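Local coordinates for protein fructose 1-phosphate kinase (Staphylococcus aureus, PDB 2JG5) that probably catalyses the ATP-dependent phosphorylation of fructose 1-phosphate to fructose 1,6-bisphosphate, as a kinase of the PfkB carbohydrate kinase family, at residues K157-A162 / P175-P180; A143-A148 / A167-P172; L56-G61 / T111-L116. All coordinates share one frame; numbering follows the deposited sequence.

Contact 1. Residues K157-A162 / P175-P180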
loop_
_atom_site.group_PDB
_atom_site.type_symbol
_atom_site.label_atom_id
_atom_site.label_comp_id
_atom_site.label_asym_id
_atom_site.label_seq_id
_atom_site.Cartn_x
_atom_site.Cartn_y
_atom_site.Cartn_z
ATOM N N LYS A 157 -32.207 -13.237 -9.064
ATOM C CA LYS A 157 -31.925 -12.415 -10.241
ATOM C C LYS A 157 -30.431 -12.229 -10.384
ATOM O O LYS A 157 -29.787 -11.724 -9.469
ATOM C CB LYS A 157 -32.594 -11.042 -10.125
ATOM C CG LYS A 157 -34.091 -11.048 -10.346
ATOM C CD LYS A 157 -34.842 -11.627 -9.156
ATOM C CE LYS A 157 -35.928 -12.598 -9.622
ATOM N NZ LYS A 157 -37.008 -11.932 -10.414
ATOM N N LEU A 158 -29.886 -12.648 -11.522
ATOM C CA LEU A 158 -28.473 -12.442 -11.803
ATOM C C LEU A 158 -28.223 -11.228 -12.698
ATOM O O LEU A 158 -28.774 -11.120 -13.791
ATOM C CB LEU A 158 -27.830 -13.690 -12.409
ATOM C CG LEU A 158 -26.348 -13.494 -12.747
ATOM C CD1 LEU A 158 -25.437 -13.653 -11.507
ATOM C CD2 LEU A 158 -25.954 -14.448 -13.838
ATOM N N VAL A 159 -27.375 -10.326 -12.209
ATOM C CA VAL A 159 -26.969 -9.125 -12.942
ATOM C C VAL A 159 -25.475 -9.187 -13.249
ATOM O O VAL A 159 -24.652 -9.414 -12.358
ATOM C CB VAL A 159 -27.270 -7.865 -12.125
ATOM C CG1 VAL A 159 -26.796 -6.636 -12.852
ATOM C CG2 VAL A 159 -28.766 -7.782 -11.797
ATOM N N VAL A 160 -25.123 -8.995 -14.514
ATOM C CA VAL A 160 -23.736 -9.096 -14.926
ATOM C C VAL A 160 -23.250 -7.832 -15.624
ATOM O O VAL A 160 -23.903 -7.311 -16.538
ATOM C CB VAL A 160 -23.511 -10.331 -15.839
ATOM C CG1 VAL A 160 -22.116 -10.305 -16.476
ATOM C CG2 VAL A 160 -23.726 -11.610 -15.056
ATOM N N ASP A 161 -22.096 -7.350 -15.171
ATOM C CA ASP A 161 -21.360 -6.295 -15.847
ATOM C C ASP A 161 -19.914 -6.773 -16.034
ATOM O O ASP A 161 -19.087 -6.682 -15.126
ATOM C CB ASP A 161 -21.449 -4.996 -15.049
ATOM C CG ASP A 161 -20.730 -3.843 -15.712
ATOM O OD1 ASP A 161 -20.470 -3.898 -16.934
ATOM O OD2 ASP A 161 -20.424 -2.863 -14.996
ATOM N N ALA A 162 -19.628 -7.305 -17.217
ATOM C CA ALA A 162 -18.339 -7.941 -17.497
ATOM C C ALA A 162 -17.891 -7.727 -18.949
ATOM O O ALA A 162 -18.617 -7.134 -19.739
ATOM C CB ALA A 162 -18.412 -9.447 -17.162
ATOM N N PRO A 175 -29.856 -13.989 -17.199
ATOM C CA PRO A 175 -29.582 -12.935 -16.236
ATOM C C PRO A 175 -30.657 -11.858 -16.348
ATOM O O PRO A 175 -31.275 -11.724 -17.398
ATOM C CB PRO A 175 -28.224 -12.389 -16.696
ATOM C CG PRO A 175 -28.131 -12.759 -18.136
ATOM C CD PRO A 175 -28.812 -14.072 -18.237
ATOM N N LEU A 176 -30.879 -11.106 -15.276
ATOM C CA LEU A 176 -31.903 -10.069 -15.260
ATOM C C LEU A 176 -31.587 -8.978 -16.273
ATOM O O LEU A 176 -32.456 -8.547 -17.011
ATOM C CB LEU A 176 -32.037 -9.478 -13.865
ATOM C CG LEU A 176 -33.012 -8.316 -13.734
ATOM C CD1 LEU A 176 -34.447 -8.826 -13.807
ATOM C CD2 LEU A 176 -32.745 -7.564 -12.434
ATOM N N PHE A 177 -30.345 -8.512 -16.257
ATOM C CA PHE A 177 -29.760 -7.769 -17.368
ATOM C C PHE A 177 -28.244 -7.941 -17.424
ATOM O O PHE A 177 -27.601 -8.269 -16.424
ATOM C CB PHE A 177 -30.150 -6.278 -17.358
ATOM C CG PHE A 177 -29.547 -5.480 -16.232
ATOM C CD1 PHE A 177 -28.343 -4.806 -16.407
ATOM C CD2 PHE A 177 -30.210 -5.361 -15.011
ATOM C CE1 PHE A 177 -27.791 -4.048 -15.373
ATOM C CE2 PHE A 177 -29.673 -4.607 -13.969
ATOM C CZ PHE A 177 -28.456 -3.944 -14.151
ATOM N N ILE A 178 -27.704 -7.748 -18.626
ATOM C CA ILE A 178 -26.275 -7.527 -18.845
ATOM C C ILE A 178 -26.056 -6.089 -19.362
ATOM O O ILE A 178 -27.011 -5.422 -19.765
ATOM C CB ILE A 178 -25.689 -8.558 -19.818
ATOM C CG1 ILE A 178 -26.559 -8.641 -21.087
ATOM C CG2 ILE A 178 -25.561 -9.906 -19.108
ATOM C CD1 ILE A 178 -25.909 -9.347 -22.250
ATOM N N LYS A 179 -24.810 -5.615 -19.352
ATOM C CA LYS A 179 -24.543 -4.217 -19.716
ATOM C C LYS A 179 -23.370 -3.994 -20.690
ATOM O O LYS A 179 -22.375 -3.367 -20.331
ATOM C CB LYS A 179 -24.382 -3.351 -18.448
ATOM C CG LYS A 179 -24.591 -1.861 -18.698
ATOM C CD LYS A 179 -24.201 -0.980 -17.527
ATOM C CE LYS A 179 -22.698 -0.928 -17.348
ATOM N NZ LYS A 179 -22.030 -0.242 -18.498
ATOM N N PRO A 180 -23.487 -4.479 -21.937
ATOM C CA PRO A 180 -22.373 -4.236 -22.849
ATOM C C PRO A 180 -22.345 -2.795 -23.368
ATOM O O PRO A 180 -23.316 -2.051 -23.222
ATOM C CB PRO A 180 -22.655 -5.200 -23.999
ATOM C CG PRO A 180 -24.150 -5.280 -24.041
ATOM C CD PRO A 180 -24.577 -5.232 -22.591
HETATM O O HOH W 1 -22.097 -6.696 -19.071
HETATM O O HOH W 2 -19.541 -1.008 -16.646
#
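L158 and V160 run alongside L176 to K179 in parallel, the touching parts 28° apart. Two main-chain hydrogen bonds hold them, L176 N to L158 O (2.6 Å) and V160 N to F177 O (3.2 Å). Past F177 the direct bonding weakens: the bond from K179 N to V160 O is weak, and a water that donates to V160 O accepts from both K179 N and A162 N. On the V159 side, F177 has CG wedged between its backbone N and carbonyl carbon (chi1 69°). This lays the ring against V159, whose CG1 sits over one face 3.8 Å from the centroid, a CH-pi contact, while V159 CG2 reaches L176 CD2. On the other side V160 CB meets I178 CG2 at 3.9 Å. Branched and aromatic residues suit such a buried strand pair. K179 runs beside D161, its CE 3.7 Å from D161 OD1, but NZ stays 4.3 Å from that oxygen, beyond a salt bridge. Water links the amine weakly to D161 OD2, which K38 holds in a salt bridge. Main-chain bonds and apolar contacts, rather than paired charges, thus join the two strands of this beta-alpha-beta crossover, with 177-178 outermost in the parallel sheet.

Contact 2. Residues A143-A148 / A167-P172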
loop_
_atom_site.group_PDB
_atom_site.type_symbol
_atom_site.label_atom_id
_atom_site.label_comp_id
_atom_site.label_asym_id
_atom_site.label_seq_id
_atom_site.Cartn_x
_atom_site.Cartn_y
_atom_site.Cartn_z
ATOM N N ALA A 143 -15.861 -18.610 -14.198
ATOM C CA ALA A 143 -16.406 -18.237 -12.891
ATOM C C ALA A 143 -17.777 -17.559 -12.962
ATOM O O ALA A 143 -18.625 -17.793 -12.101
ATOM C CB ALA A 143 -15.433 -17.364 -12.149
ATOM N N TYR A 144 -17.995 -16.729 -13.983
ATOM C CA TYR A 144 -19.300 -16.084 -14.182
ATOM C C TYR A 144 -20.396 -17.126 -14.367
ATOM O O TYR A 144 -21.455 -17.046 -13.727
ATOM C CB TYR A 144 -19.272 -15.090 -15.357
ATOM C CG TYR A 144 -18.881 -13.696 -14.929
ATOM C CD1 TYR A 144 -19.856 -12.752 -14.599
ATOM C CD2 TYR A 144 -17.537 -13.318 -14.829
ATOM C CE1 TYR A 144 -19.509 -11.468 -14.187
ATOM C CE2 TYR A 144 -17.182 -12.040 -14.415
ATOM C CZ TYR A 144 -18.182 -11.127 -14.088
ATOM O OH TYR A 144 -17.855 -9.858 -13.677
ATOM N N ALA A 145 -20.120 -18.110 -15.218
ATOM C CA ALA A 145 -21.065 -19.165 -15.533
ATOM C C ALA A 145 -21.353 -20.060 -14.335
ATOM O O ALA A 145 -22.471 -20.536 -14.176
ATOM C CB ALA A 145 -20.540 -20.011 -16.696
ATOM N N GLN A 146 -20.331 -20.307 -13.526
ATOM C CA GLN A 146 -20.448 -21.155 -12.339
ATOM C C GLN A 146 -21.348 -20.502 -11.289
ATOM O O GLN A 146 -22.073 -21.181 -10.560
ATOM C CB GLN A 146 -19.068 -21.463 -11.747
ATOM C CG GLN A 146 -18.145 -22.311 -12.648
ATOM C CD GLN A 146 -17.018 -22.987 -11.856
ATOM O OE1 GLN A 146 -17.125 -23.170 -10.641
ATOM N NE2 GLN A 146 -15.939 -23.352 -12.543
ATOM N N ILE A 147 -21.306 -19.174 -11.234
ATOM C CA ILE A 147 -22.210 -18.416 -10.389
ATOM C C ILE A 147 -23.602 -18.433 -11.040
ATOM O O ILE A 147 -24.590 -18.833 -10.404
ATOM C CB ILE A 147 -21.657 -16.981 -10.129
ATOM C CG1 ILE A 147 -20.550 -17.037 -9.068
ATOM C CG2 ILE A 147 -22.771 -16.013 -9.709
ATOM C CD1 ILE A 147 -19.519 -15.918 -9.172
ATOM N N ALA A 148 -23.659 -18.062 -12.321
ATOM C CA ALA A 148 -24.928 -17.937 -13.052
ATOM C C ALA A 148 -25.785 -19.197 -12.974
ATOM O O ALA A 148 -27.018 -19.140 -12.917
ATOM C CB ALA A 148 -24.663 -17.572 -14.495
ATOM N N ALA A 167 -20.008 -11.892 -20.293
ATOM C CA ALA A 167 -21.409 -11.507 -20.391
ATOM C C ALA A 167 -22.147 -12.506 -21.274
ATOM O O ALA A 167 -23.243 -12.958 -20.928
ATOM C CB ALA A 167 -21.544 -10.104 -20.948
ATOM N N GLU A 168 -21.528 -12.857 -22.404
ATOM C CA GLU A 168 -22.089 -13.838 -23.335
ATOM C C GLU A 168 -22.326 -15.202 -22.689
ATOM O O GLU A 168 -23.301 -15.869 -23.013
ATOM C CB GLU A 168 -21.205 -13.988 -24.581
ATOM C CG GLU A 168 -21.350 -12.855 -25.598
ATOM C CD GLU A 168 -20.571 -13.103 -26.884
ATOM O OE1 GLU A 168 -19.319 -13.160 -26.835
ATOM O OE2 GLU A 168 -21.217 -13.235 -27.948
ATOM N N SER A 169 -21.449 -15.593 -21.761
ATOM C CA SER A 169 -21.504 -16.927 -21.147
ATOM C C SER A 169 -22.608 -17.124 -20.104
ATOM O O SER A 169 -22.947 -18.262 -19.758
ATOM C CB SER A 169 -20.153 -17.290 -20.523
ATOM O OG SER A 169 -19.889 -16.508 -19.368
ATOM N N VAL A 170 -23.154 -16.028 -19.583
ATOM C CA VAL A 170 -24.210 -16.139 -18.575
ATOM C C VAL A 170 -25.602 -16.113 -19.208
ATOM O O VAL A 170 -26.591 -16.425 -18.548
ATOM C CB VAL A 170 -24.083 -15.088 -17.428
ATOM C CG1 VAL A 170 -22.835 -15.343 -16.592
ATOM C CG2 VAL A 170 -24.096 -13.660 -17.964
ATOM N N LEU A 171 -25.657 -15.762 -20.496
ATOM C CA LEU A 171 -26.916 -15.625 -21.232
ATOM C C LEU A 171 -27.845 -16.837 -21.128
ATOM O O LEU A 171 -29.030 -16.658 -20.858
ATOM C CB LEU A 171 -26.668 -15.251 -22.701
ATOM C CG LEU A 171 -26.183 -13.837 -23.037
ATOM C CD1 LEU A 171 -25.720 -13.779 -24.481
ATOM C CD2 LEU A 171 -27.260 -12.816 -22.797
ATOM N N PRO A 172 -27.316 -18.072 -21.313
ATOM C CA PRO A 172 -28.176 -19.254 -21.154
ATOM C C PRO A 172 -28.802 -19.374 -19.760
ATOM O O PRO A 172 -29.681 -20.220 -19.549
ATOM C CB PRO A 172 -27.210 -20.424 -21.380
ATOM C CG PRO A 172 -26.087 -19.860 -22.158
ATOM C CD PRO A 172 -25.937 -18.457 -21.675
HETATM O O HOH W 3 -18.410 -17.647 -17.582
#
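S169 and V170, in the segment that follows A167, meet the first turns of helix 143-154 by a water bridge and an apolar contact. S169 comes first and points toward the other helix. Its OG, between the backbone N and carbonyl carbon (chi1 70°), hydrogen-bonds to L166 O, and also accepts a 2.6 Å bond from a water. That water in turn accepts from A145 N at 3.0 Å. The N-H lies in the first turn of its helix, so the water gives it a partner, and a short hydroxyl suits a place where one water bridges it to A145 N. The small A145 lets the chains come close, its CA 5.3 Å from that of V170. V170 follows and does the apolar work through one branch. CG1, anti to the carbonyl carbon (chi1 -67°), touches A148 CB at 3.6 Å and Y144 CB at 3.8 Å. It also lies against the helix backbone, 3.6 Å from Y144 O, and approaches the Y144 ring at its edge. A methyl is all that A148 can offer, which leaves room for the beta-branched valine. Behind this pair lies strand 157-161: Y144 and V170 both rest on V160, A148 on L158, and Y144 OH bonds to G133 O. The two helices thus lie next to each other on one face of the parallel sheet, with helix 110-120 touching helix 143-154 through A143, Q146 and I147.

Contact 3. Residues L56-G61 / T111-L116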
loop_
_atom_site.group_PDB
_atom_site.type_symbol
_atom_site.label_atom_id
_atom_site.label_comp_id
_atom_site.label_asym_id
_atom_site.label_seq_id
_atom_site.Cartn_x
_atom_site.Cartn_y
_atom_site.Cartn_z
ATOM N N LEU A 56 -19.793 -9.489 -1.482
ATOM C CA LEU A 56 -19.181 -10.809 -1.517
ATOM C C LEU A 56 -17.946 -10.733 -2.397
ATOM O O LEU A 56 -17.727 -9.728 -3.074
ATOM C CB LEU A 56 -20.161 -11.838 -2.077
ATOM C CG LEU A 56 -21.506 -12.054 -1.384
ATOM C CD1 LEU A 56 -22.199 -13.238 -2.052
ATOM C CD2 LEU A 56 -21.349 -12.270 0.118
ATOM N N GLY A 57 -17.139 -11.790 -2.381
ATOM C CA GLY A 57 -15.888 -11.808 -3.133
ATOM C C GLY A 57 -14.710 -12.178 -2.260
ATOM O O GLY A 57 -14.891 -12.789 -1.214
ATOM N N PHE A 58 -13.503 -11.785 -2.657
ATOM C CA PHE A 58 -12.310 -12.267 -1.954
ATOM C C PHE A 58 -11.512 -11.192 -1.249
ATOM O O PHE A 58 -11.144 -10.188 -1.857
ATOM C CB PHE A 58 -11.416 -13.069 -2.912
ATOM C CG PHE A 58 -12.157 -14.157 -3.639
ATOM C CD1 PHE A 58 -12.592 -13.963 -4.943
ATOM C CD2 PHE A 58 -12.457 -15.362 -2.999
ATOM C CE1 PHE A 58 -13.304 -14.954 -5.597
ATOM C CE2 PHE A 58 -13.161 -16.350 -3.650
ATOM C CZ PHE A 58 -13.584 -16.155 -4.944
ATOM N N ALA A 59 -11.240 -11.409 0.041
ATOM C CA ALA A 59 -10.335 -10.521 0.780
ATOM C C ALA A 59 -9.302 -11.286 1.609
ATOM O O ALA A 59 -9.564 -12.386 2.099
ATOM C CB ALA A 59 -11.105 -9.538 1.636
ATOM N N GLY A 60 -8.123 -10.688 1.756
ATOM C CA GLY A 60 -7.032 -11.312 2.476
ATOM C C GLY A 60 -6.032 -10.303 2.996
ATOM O O GLY A 60 -5.892 -9.205 2.451
ATOM N N GLY A 61 -5.336 -10.703 4.057
ATOM C CA GLY A 61 -4.351 -9.878 4.719
ATOM C C GLY A 61 -4.951 -8.625 5.316
ATOM O O GLY A 61 -6.163 -8.540 5.561
ATOM N N THR A 111 -10.706 -24.162 -3.358
ATOM C CA THR A 111 -11.471 -24.301 -2.127
ATOM C C THR A 111 -12.130 -22.985 -1.695
ATOM O O THR A 111 -13.295 -22.965 -1.250
ATOM C CB THR A 111 -10.543 -24.864 -1.022
ATOM O OG1 THR A 111 -10.428 -26.281 -1.190
ATOM C CG2 THR A 111 -11.055 -24.558 0.375
ATOM N N GLN A 112 -11.377 -21.892 -1.821
ATOM C CA GLN A 112 -11.881 -20.563 -1.522
ATOM C C GLN A 112 -12.949 -20.114 -2.512
ATOM O O GLN A 112 -13.977 -19.571 -2.109
ATOM C CB GLN A 112 -10.730 -19.568 -1.458
ATOM C CG GLN A 112 -10.042 -19.590 -0.103
ATOM C CD GLN A 112 -8.565 -19.275 -0.162
ATOM O OE1 GLN A 112 -8.032 -18.853 -1.195
ATOM N NE2 GLN A 112 -7.882 -19.484 0.963
ATOM N N PHE A 113 -12.714 -20.345 -3.802
ATOM C CA PHE A 113 -13.738 -20.073 -4.800
ATOM C C PHE A 113 -15.008 -20.899 -4.539
ATOM O O PHE A 113 -16.126 -20.400 -4.709
ATOM C CB PHE A 113 -13.230 -20.310 -6.235
ATOM C CG PHE A 113 -14.260 -19.984 -7.280
ATOM C CD1 PHE A 113 -14.519 -18.658 -7.626
ATOM C CD2 PHE A 113 -15.013 -20.997 -7.878
ATOM C CE1 PHE A 113 -15.494 -18.348 -8.557
ATOM C CE2 PHE A 113 -15.987 -20.690 -8.817
ATOM C CZ PHE A 113 -16.229 -19.369 -9.154
ATOM N N GLU A 114 -14.816 -22.155 -4.127
ATOM C CA GLU A 114 -15.913 -23.047 -3.727
ATOM C C GLU A 114 -16.738 -22.466 -2.576
ATOM O O GLU A 114 -17.970 -22.536 -2.605
ATOM C CB GLU A 114 -15.373 -24.434 -3.363
ATOM C CG GLU A 114 -15.003 -25.271 -4.570
ATOM C CD GLU A 114 -13.933 -26.332 -4.305
ATOM O OE1 GLU A 114 -13.785 -26.789 -3.142
ATOM O OE2 GLU A 114 -13.247 -26.727 -5.288
ATOM N N GLN A 115 -16.058 -21.878 -1.590
ATOM C CA GLN A 115 -16.711 -21.128 -0.509
ATOM C C GLN A 115 -17.630 -20.003 -1.015
ATOM O O GLN A 115 -18.705 -19.787 -0.458
ATOM C CB GLN A 115 -15.671 -20.509 0.427
ATOM C CG GLN A 115 -14.957 -21.462 1.348
ATOM C CD GLN A 115 -13.947 -20.755 2.238
ATOM O OE1 GLN A 115 -14.278 -19.777 2.923
ATOM N NE2 GLN A 115 -12.713 -21.242 2.238
ATOM N N LEU A 116 -17.188 -19.286 -2.051
ATOM C CA LEU A 116 -17.990 -18.224 -2.661
ATOM C C LEU A 116 -19.260 -18.776 -3.286
ATOM O O LEU A 116 -20.342 -18.237 -3.063
ATOM C CB LEU A 116 -17.188 -17.449 -3.719
ATOM C CG LEU A 116 -17.981 -16.479 -4.602
ATOM C CD1 LEU A 116 -18.685 -15.431 -3.733
ATOM C CD2 LEU A 116 -17.090 -15.802 -5.646
#
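F58 reaches toward helix 110-120, and its side chain and that of L116 cross at about a right angle. The phenylalanine CG stands anti to the carbonyl carbon (chi1 -52°), and the far end of the ring, CZ, does most of the touching. L116, with CG anti to its backbone N (chi1 170°), brings CD2 to 3.6 Å from F58 CZ, and its CB also comes near that carbon at 4.0 Å. The F113 side chain crosses obliquely, and its CD1 lies at the edge of the F58 ring, near its plane, 3.8 Å from CZ. In that plane too, at the edge, Q112 O stands 3.7 Å from F58 CE2. This carbonyl already accepts the helical bond from L116 N, so the aromatic edge meets an oxygen that has its partner. The other methyl of L116, CD1, turns to L56 CB at 4.2 Å, so one leucine spans the bend at G57. At the backbone angles of G57 (phi 127°) a CB would be jammed against the carbonyl O of L56, so glycine suits the corner. L56 ends strand 54-56, bonded to strand 2-6, whereas A59 pairs with strand 77-82 at the margin of the parallel sheet. F58 also packs on I81, V83 and F7, and F113 on A143 and Q146, so helix 110-120 lies between this sheet margin and helix 143-154.

Contacts 1 and 2 are close neighbours, their centres 9 Å apart, and their segments alternate along the chain. They touch at both ends of the strand pair: P175 CD lies 3.3 Å from V170 O, and A162 CB 3.5 Å from Y144 CZ. The sheet edge of contact 1 is thus roofed by the helix pair of contact 2. Contact 3 lies about 18 Å from contact 2, centre to centre, yet they touch, A143 CB reaching F113 CZ at 3.7 Å. Contacts 1 and 3 do not meet; their nearest atoms are about 10 Å apart, but both reach one parallel sheet, near its opposite margins. Together they tie one helical layer to that sheet, consistent with a ribokinase-like fold.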